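Local coordinates for protein TbpB (Actinobacillus pleuropneumoniae, PDB 3HOL) that probably binds host transferrin at the bacterial surface as the lipoprotein part of a transferrin receptor used to acquire iron, at residues 325-330 and 342-348; 380-384 and 394-398; 302-307 and 320-324. All coordinates share one frame; numbering follows the deposited sequence.

In the fold
All three contacts lie in the C-terminal half of this two-lobed protein. Contacts 1 and 3 belong to the handle domain of the C-lobe and are partly buried. Contact 1 pairs strands of one antiparallel sheet through a ladder of backbone hydrogen bonds. Contact 3 has no hydrogen bond across it; isoleucines and a lysine chain pack a two-stranded hairpin against strand 315-322, the sheet neighbour of strand 325-332. Their centres are about 10 Å apart. Contact 2, the more buried, belongs to the adjoining beta barrel, where side-chain acceptors take over as strand pairing gives way to loop. It meets contact 1 at the handle-barrel boundary, through Gln343 and Asp383.

Contact 1: 325-330 and 342-348; sequences KTMVAV and GQLWQQA
Val328 and Trp345 exchange two backbone hydrogen bonds, Val328 N to Trp345 O at 2.9 Å and Trp345 N to Val328 O at 3.0 Å. Val330 and Gln343 form the next hydrogen-bonded antiparallel pair, and Gln347 N reaches Thr326 O almost straight (2.9 Å, N-H...O 168°). A water accepts from both Thr326 N and Gln346 NE2, bridging the segments at the start of 325-330, away from the hairpin's own connection. With its CG between the backbone N and the carbonyl carbon (chi1 67°), Trp345 swings its indole across the neighbouring strand: Val328 CB sits over one face, 3.9 Å from the centroid of the five-membered ring in a CH-pi contact, and Val330 CG2 approaches CH2 obliquely at 3.5 Å. On the opposite face of the sheet, Ala329 CB meets Leu344 CD1 at 3.9 Å, and the bent Met327 chain brings SD alongside Gln346 CB. Lys325 CD brushes the Gln346 amide. This beta hairpin, 325-332 with 339-346, lies within a handle-domain antiparallel sheet, between strand 315-322 and strand 356-363; Leu300 and Ile302 cover the Ala329-Leu344 face.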
# COMPACT_ATOMS: atom_id res chain seq x y z
N LYS A 325 12.67 7.70 16.98
CA LYS A 325 11.70 8.77 17.27
C LYS A 325 10.48 8.10 17.87
O LYS A 325 10.14 6.99 17.50
CB LYS A 325 11.30 9.53 16.00
CG LYS A 325 12.49 9.98 15.15
CD LYS A 325 12.16 11.19 14.30
CE LYS A 325 13.35 11.57 13.44
NZ LYS A 325 13.45 13.05 13.28
N THR A 326 9.84 8.76 18.83
CA THR A 326 8.70 8.13 19.48
C THR A 326 7.41 8.76 18.93
O THR A 326 7.05 9.92 19.24
CB THR A 326 8.77 8.19 21.00
OG1 THR A 326 8.41 9.50 21.42
CG2 THR A 326 10.18 7.93 21.47
N MET A 327 6.73 7.98 18.09
CA MET A 327 5.55 8.45 17.37
C MET A 327 4.30 8.07 18.13
O MET A 327 4.24 6.99 18.71
CB MET A 327 5.52 7.86 15.96
CG MET A 327 6.71 8.25 15.09
SD MET A 327 7.06 10.02 15.02
CE MET A 327 5.64 10.67 14.11
N VAL A 328 3.32 8.97 18.11
CA VAL A 328 2.05 8.79 18.79
C VAL A 328 0.89 9.02 17.80
O VAL A 328 0.80 10.07 17.17
CB VAL A 328 1.91 9.76 20.02
CG1 VAL A 328 0.73 9.36 20.91
CG2 VAL A 328 3.19 9.75 20.86
N ALA A 329 0.02 8.03 17.68
CA ALA A 329 -1.16 8.17 16.84
C ALA A 329 -2.39 7.97 17.69
O ALA A 329 -2.43 7.07 18.50
CB ALA A 329 -1.12 7.15 15.67
N VAL A 330 -3.39 8.81 17.49
CA VAL A 330 -4.69 8.64 18.14
C VAL A 330 -5.73 8.46 17.04
O VAL A 330 -6.03 9.40 16.29
CB VAL A 330 -5.07 9.87 19.03
CG1 VAL A 330 -6.44 9.66 19.63
CG2 VAL A 330 -4.04 10.09 20.13
N GLY A 342 -7.28 10.48 12.38
CA GLY A 342 -6.94 10.98 13.69
C GLY A 342 -5.74 11.86 13.64
O GLY A 342 -5.46 12.51 12.61
N GLN A 343 -5.04 11.86 14.77
CA GLN A 343 -3.91 12.74 14.99
C GLN A 343 -2.62 11.97 15.11
O GLN A 343 -2.59 10.84 15.61
CB GLN A 343 -4.16 13.61 16.25
CG GLN A 343 -5.36 14.52 16.05
CD GLN A 343 -5.66 15.44 17.22
OE1 GLN A 343 -4.84 15.59 18.14
NE2 GLN A 343 -6.86 16.07 17.20
N LEU A 344 -1.55 12.59 14.65
CA LEU A 344 -0.23 11.97 14.70
C LEU A 344 0.81 13.04 15.01
O LEU A 344 0.90 14.06 14.32
CB LEU A 344 0.06 11.33 13.34
CG LEU A 344 1.40 10.67 13.11
CD1 LEU A 344 1.49 9.33 13.85
CD2 LEU A 344 1.56 10.53 11.61
N TRP A 345 1.61 12.78 16.04
CA TRP A 345 2.64 13.68 16.47
C TRP A 345 3.86 12.90 16.96
O TRP A 345 3.84 11.66 17.07
CB TRP A 345 2.09 14.65 17.53
CG TRP A 345 1.70 14.05 18.86
CD1 TRP A 345 2.54 13.76 19.91
CD2 TRP A 345 0.37 13.70 19.31
NE1 TRP A 345 1.82 13.24 20.97
CE2 TRP A 345 0.49 13.18 20.62
CE3 TRP A 345 -0.89 13.74 18.71
CZ2 TRP A 345 -0.61 12.75 21.36
CZ3 TRP A 345 -2.00 13.30 19.46
CH2 TRP A 345 -1.84 12.80 20.77
N GLN A 346 4.93 13.64 17.22
CA GLN A 346 6.14 13.07 17.82
C GLN A 346 6.24 13.55 19.25
O GLN A 346 6.13 14.75 19.54
CB GLN A 346 7.37 13.49 17.02
CG GLN A 346 8.69 12.91 17.55
CD GLN A 346 9.88 13.24 16.64
OE1 GLN A 346 9.72 13.83 15.57
NE2 GLN A 346 11.09 12.86 17.06
N GLN A 347 6.44 12.62 20.17
CA GLN A 347 6.53 13.00 21.57
C GLN A 347 7.42 12.04 22.30
O GLN A 347 6.98 10.96 22.71
CB GLN A 347 5.14 13.04 22.23
CG GLN A 347 5.12 13.55 23.69
CD GLN A 347 3.70 13.85 24.21
OE1 GLN A 347 3.51 14.78 24.98
NE2 GLN A 347 2.72 13.07 23.77
N ALA A 348 8.68 12.44 22.45
CA ALA A 348 9.62 11.80 23.39
C ALA A 348 9.04 11.69 24.81
O ALA A 348 8.01 12.30 25.14
CB ALA A 348 10.93 12.57 23.41
O HOH W 1 11.13 11.28 19.70

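Contact 2: 380-384 and 394-398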
# COMPACT_ATOMS: atom_id res chain seq x y z
N GLY A 380 -20.87 11.62 12.69
CA GLY A 380 -19.57 11.19 13.19
C GLY A 380 -18.90 12.31 13.93
O GLY A 380 -19.57 13.10 14.62
N THR A 381 -17.58 12.40 13.78
CA THR A 381 -16.80 13.38 14.51
C THR A 381 -15.61 13.84 13.63
O THR A 381 -15.54 13.47 12.46
CB THR A 381 -16.41 12.84 15.90
OG1 THR A 381 -15.74 13.86 16.63
CG2 THR A 381 -15.50 11.60 15.84
N TRP A 382 -14.69 14.62 14.19
CA TRP A 382 -13.58 15.12 13.40
C TRP A 382 -12.41 15.48 14.30
O TRP A 382 -12.55 15.52 15.52
CB TRP A 382 -14.04 16.28 12.50
CG TRP A 382 -14.63 17.51 13.20
CD1 TRP A 382 -15.56 17.54 14.21
CD2 TRP A 382 -14.32 18.88 12.89
NE1 TRP A 382 -15.85 18.86 14.55
CE2 TRP A 382 -15.09 19.69 13.77
CE3 TRP A 382 -13.47 19.50 11.95
CZ2 TRP A 382 -15.03 21.10 13.73
CZ3 TRP A 382 -13.40 20.88 11.91
CH2 TRP A 382 -14.18 21.67 12.80
N ASP A 383 -11.24 15.65 13.68
CA ASP A 383 -10.02 16.18 14.29
C ASP A 383 -9.57 17.32 13.38
O ASP A 383 -9.63 17.22 12.14
CB ASP A 383 -8.90 15.11 14.37
CG ASP A 383 -9.15 14.07 15.42
OD1 ASP A 383 -9.07 14.39 16.62
OD2 ASP A 383 -9.41 12.89 15.05
N ALA A 384 -9.12 18.41 13.99
CA ALA A 384 -8.83 19.62 13.26
C ALA A 384 -7.99 20.57 14.08
O ALA A 384 -7.97 20.53 15.32
CB ALA A 384 -10.12 20.33 12.81
N ALA A 394 -10.26 20.63 17.25
CA ALA A 394 -11.33 19.68 17.35
C ALA A 394 -10.65 18.34 17.66
O ALA A 394 -9.68 17.96 17.00
CB ALA A 394 -12.11 19.62 16.06
N THR A 395 -11.13 17.66 18.70
CA THR A 395 -10.59 16.37 19.08
C THR A 395 -11.68 15.31 19.10
O THR A 395 -12.59 15.41 19.90
CB THR A 395 -9.97 16.48 20.46
OG1 THR A 395 -8.91 17.42 20.39
CG2 THR A 395 -9.43 15.13 20.93
N ALA A 396 -11.56 14.30 18.24
CA ALA A 396 -12.58 13.27 18.01
C ALA A 396 -13.16 12.73 19.33
O ALA A 396 -12.41 12.33 20.23
CB ALA A 396 -12.02 12.11 17.15
N ASP A 397 -14.49 12.73 19.42
CA ASP A 397 -15.16 12.24 20.63
C ASP A 397 -16.52 11.63 20.27
O ASP A 397 -16.96 11.71 19.12
CB ASP A 397 -15.25 13.35 21.70
CG ASP A 397 -16.31 14.44 21.38
OD1 ASP A 397 -17.49 14.13 21.20
OD2 ASP A 397 -15.98 15.63 21.38
N ASP A 398 -17.17 11.00 21.24
CA ASP A 398 -18.43 10.29 20.95
C ASP A 398 -19.67 10.88 21.64
O ASP A 398 -20.72 10.23 21.68
CB ASP A 398 -18.30 8.80 21.29
CG ASP A 398 -18.07 8.55 22.76
OD1 ASP A 398 -17.87 9.50 23.56
OD2 ASP A 398 -18.08 7.36 23.12
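The indole of Trp382 carries Ala394 CB over one face: the methyl lies above the centre of the six-membered ring, 3.9 Å from its centroid and 17° off the normal, a CH-pi contact. At the rim of the indole, NE1 is hydrogen-bonded to Phe422 O, which ties down the ring's rotation. Ala384 CB also meets Ala394 CB, at 3.9 Å, on the same face of the sheet. The carboxylate of Asp383 is the other flat group; Ala396 N-H comes to OD1 from above its plane, 55° out of it, yet along a nearly straight bond of 3.0 Å. OD2 lies 3.4 Å from Ala396 CB. With CG beside its backbone N (chi1 -73°), Asp383 brings its carboxylate to Ala396, where OD1 also receives a weak hydrogen bond from Gln343 NE2. Further along, Thr381 OG1 accepts a long bond from Asp397 N at 3.3 Å and is also hydrogen-bonded to Tyr404 O. Regular pairing is thus limited to Ala384 and Ala394, bonded Ala384 N to Ala394 O (3.1 Å) and Ala394 N to Ala384 O (3.0 Å); beyond it, side chains receive the loop's amides. Strand 375-387 is bonded to strand 495-508 in the C-lobe barrel, with Ala499 and Phe501 against Trp382, while Phe341 and Cys332 of the handle pack on Thr381 and Ala396.

Contact 3: 302-307 and 320-324; sequences IDGKKI and IEING
Ile322 presses its two branch ends onto the turn at 302-305. Its CD1 lies 3.7 Å from Ile302 CB and 3.4 Å from Ile302 O, while CG2 rests 3.8 Å from Lys305 CB and also touches Asp303 O. The Ile302 and Ile322 side chains cross at about a right angle. Lys305, with CG anti to the backbone N (chi1 -177°), runs its aliphatic chain across strand 320-322 until CE reaches Ile320 CG2 at 3.6 Å; its contact is made by methylenes, CB on Ile322 and CE on Ile320. The Ile307 and Ile320 side chains run past each other in opposite directions, with CD1 of Ile307 4.1 Å from CG1 of Ile320. Around the exposed margin, Asp303 OD2 stands 3.5 Å from Asn323 ND2 without forming a hydrogen bond, the carboxylate and amide planes 50° apart. A type I' beta turn from Ile302 to Lys305 sets these groups: Ile302 N to Lys305 O and Lys305 N to Ile302 O close it at 2.8 Å each, and Asp303 and Gly304 fill its corners with positive phi. The two short strands run antiparallel, yet too far apart for sheet pairing. The contact therefore lays the hairpin 299-302 with 305-308 against strand 315-322 of the handle domain. Beside strand 315-322 in its sheet runs strand 325-332, whose Met327 is backbone-bonded to Ile320 and touches Ile322.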
# COMPACT_ATOMS: atom_id res chain seq x y z
N ILE A 302 4.09 4.44 9.11
CA ILE A 302 4.83 5.67 9.43
C ILE A 302 6.32 5.43 9.31
O ILE A 302 6.87 4.53 9.97
CB ILE A 302 4.52 6.23 10.86
CG1 ILE A 302 3.01 6.44 11.07
CG2 ILE A 302 5.37 7.54 11.15
CD1 ILE A 302 2.34 7.35 10.04
N ASP A 303 6.96 6.25 8.46
CA ASP A 303 8.39 6.15 8.19
C ASP A 303 8.79 4.68 8.03
O ASP A 303 9.77 4.22 8.66
CB ASP A 303 9.20 6.86 9.29
CG ASP A 303 10.69 6.84 9.02
OD1 ASP A 303 11.10 6.88 7.84
OD2 ASP A 303 11.45 6.76 10.01
N GLY A 304 8.02 3.96 7.23
CA GLY A 304 8.32 2.57 6.88
C GLY A 304 7.72 1.51 7.79
O GLY A 304 7.59 0.35 7.39
N LYS A 305 7.34 1.89 9.02
CA LYS A 305 6.85 0.91 10.01
C LYS A 305 5.31 0.85 10.10
O LYS A 305 4.63 1.89 10.15
CB LYS A 305 7.47 1.21 11.39
CG LYS A 305 7.10 0.21 12.54
CD LYS A 305 8.12 0.30 13.70
CE LYS A 305 7.73 -0.53 14.93
NZ LYS A 305 7.82 -2.02 14.74
N LYS A 306 4.78 -0.37 10.12
CA LYS A 306 3.35 -0.62 10.17
C LYS A 306 2.79 -0.45 11.58
O LYS A 306 3.29 -1.08 12.52
CB LYS A 306 3.03 -2.04 9.66
CG LYS A 306 3.06 -2.20 8.13
CD LYS A 306 2.87 -3.64 7.67
CE LYS A 306 2.85 -3.72 6.12
NZ LYS A 306 2.53 -5.09 5.61
N ILE A 307 1.76 0.37 11.73
CA ILE A 307 1.01 0.48 12.98
C ILE A 307 -0.39 -0.11 12.76
O ILE A 307 -1.09 0.30 11.84
CB ILE A 307 0.90 1.96 13.46
CG1 ILE A 307 2.29 2.61 13.49
CG2 ILE A 307 0.22 2.05 14.81
CD1 ILE A 307 2.29 4.09 13.90
N ILE A 320 4.69 4.33 19.41
CA ILE A 320 5.56 3.39 18.71
C ILE A 320 6.90 4.06 18.41
O ILE A 320 6.92 5.22 18.03
CB ILE A 320 4.92 2.89 17.37
CG1 ILE A 320 3.42 2.52 17.53
CG2 ILE A 320 5.71 1.74 16.78
CD1 ILE A 320 3.10 1.30 18.43
N GLU A 321 8.00 3.32 18.61
CA GLU A 321 9.35 3.79 18.30
C GLU A 321 9.70 3.42 16.88
O GLU A 321 9.59 2.25 16.49
CB GLU A 321 10.41 3.19 19.24
CG GLU A 321 10.92 4.14 20.31
CD GLU A 321 9.93 4.30 21.45
OE1 GLU A 321 10.14 5.16 22.32
OE2 GLU A 321 8.92 3.56 21.47
N ILE A 322 10.08 4.43 16.11
CA ILE A 322 10.41 4.25 14.70
C ILE A 322 11.66 5.04 14.39
O ILE A 322 11.64 6.28 14.40
CB ILE A 322 9.26 4.70 13.74
CG1 ILE A 322 7.88 4.21 14.23
CG2 ILE A 322 9.55 4.22 12.32
CD1 ILE A 322 6.68 4.67 13.39
N ASN A 323 12.76 4.33 14.13
CA ASN A 323 14.04 4.94 13.77
C ASN A 323 14.48 5.99 14.82
O ASN A 323 14.92 7.11 14.48
CB ASN A 323 13.99 5.55 12.34
CG ASN A 323 13.86 4.49 11.23
OD1 ASN A 323 14.74 4.34 10.39
ND2 ASN A 323 12.74 3.77 11.21
N GLY A 324 14.34 5.61 16.10
CA GLY A 324 14.74 6.45 17.24
C GLY A 324 13.91 7.70 17.46
O GLY A 324 14.38 8.67 18.05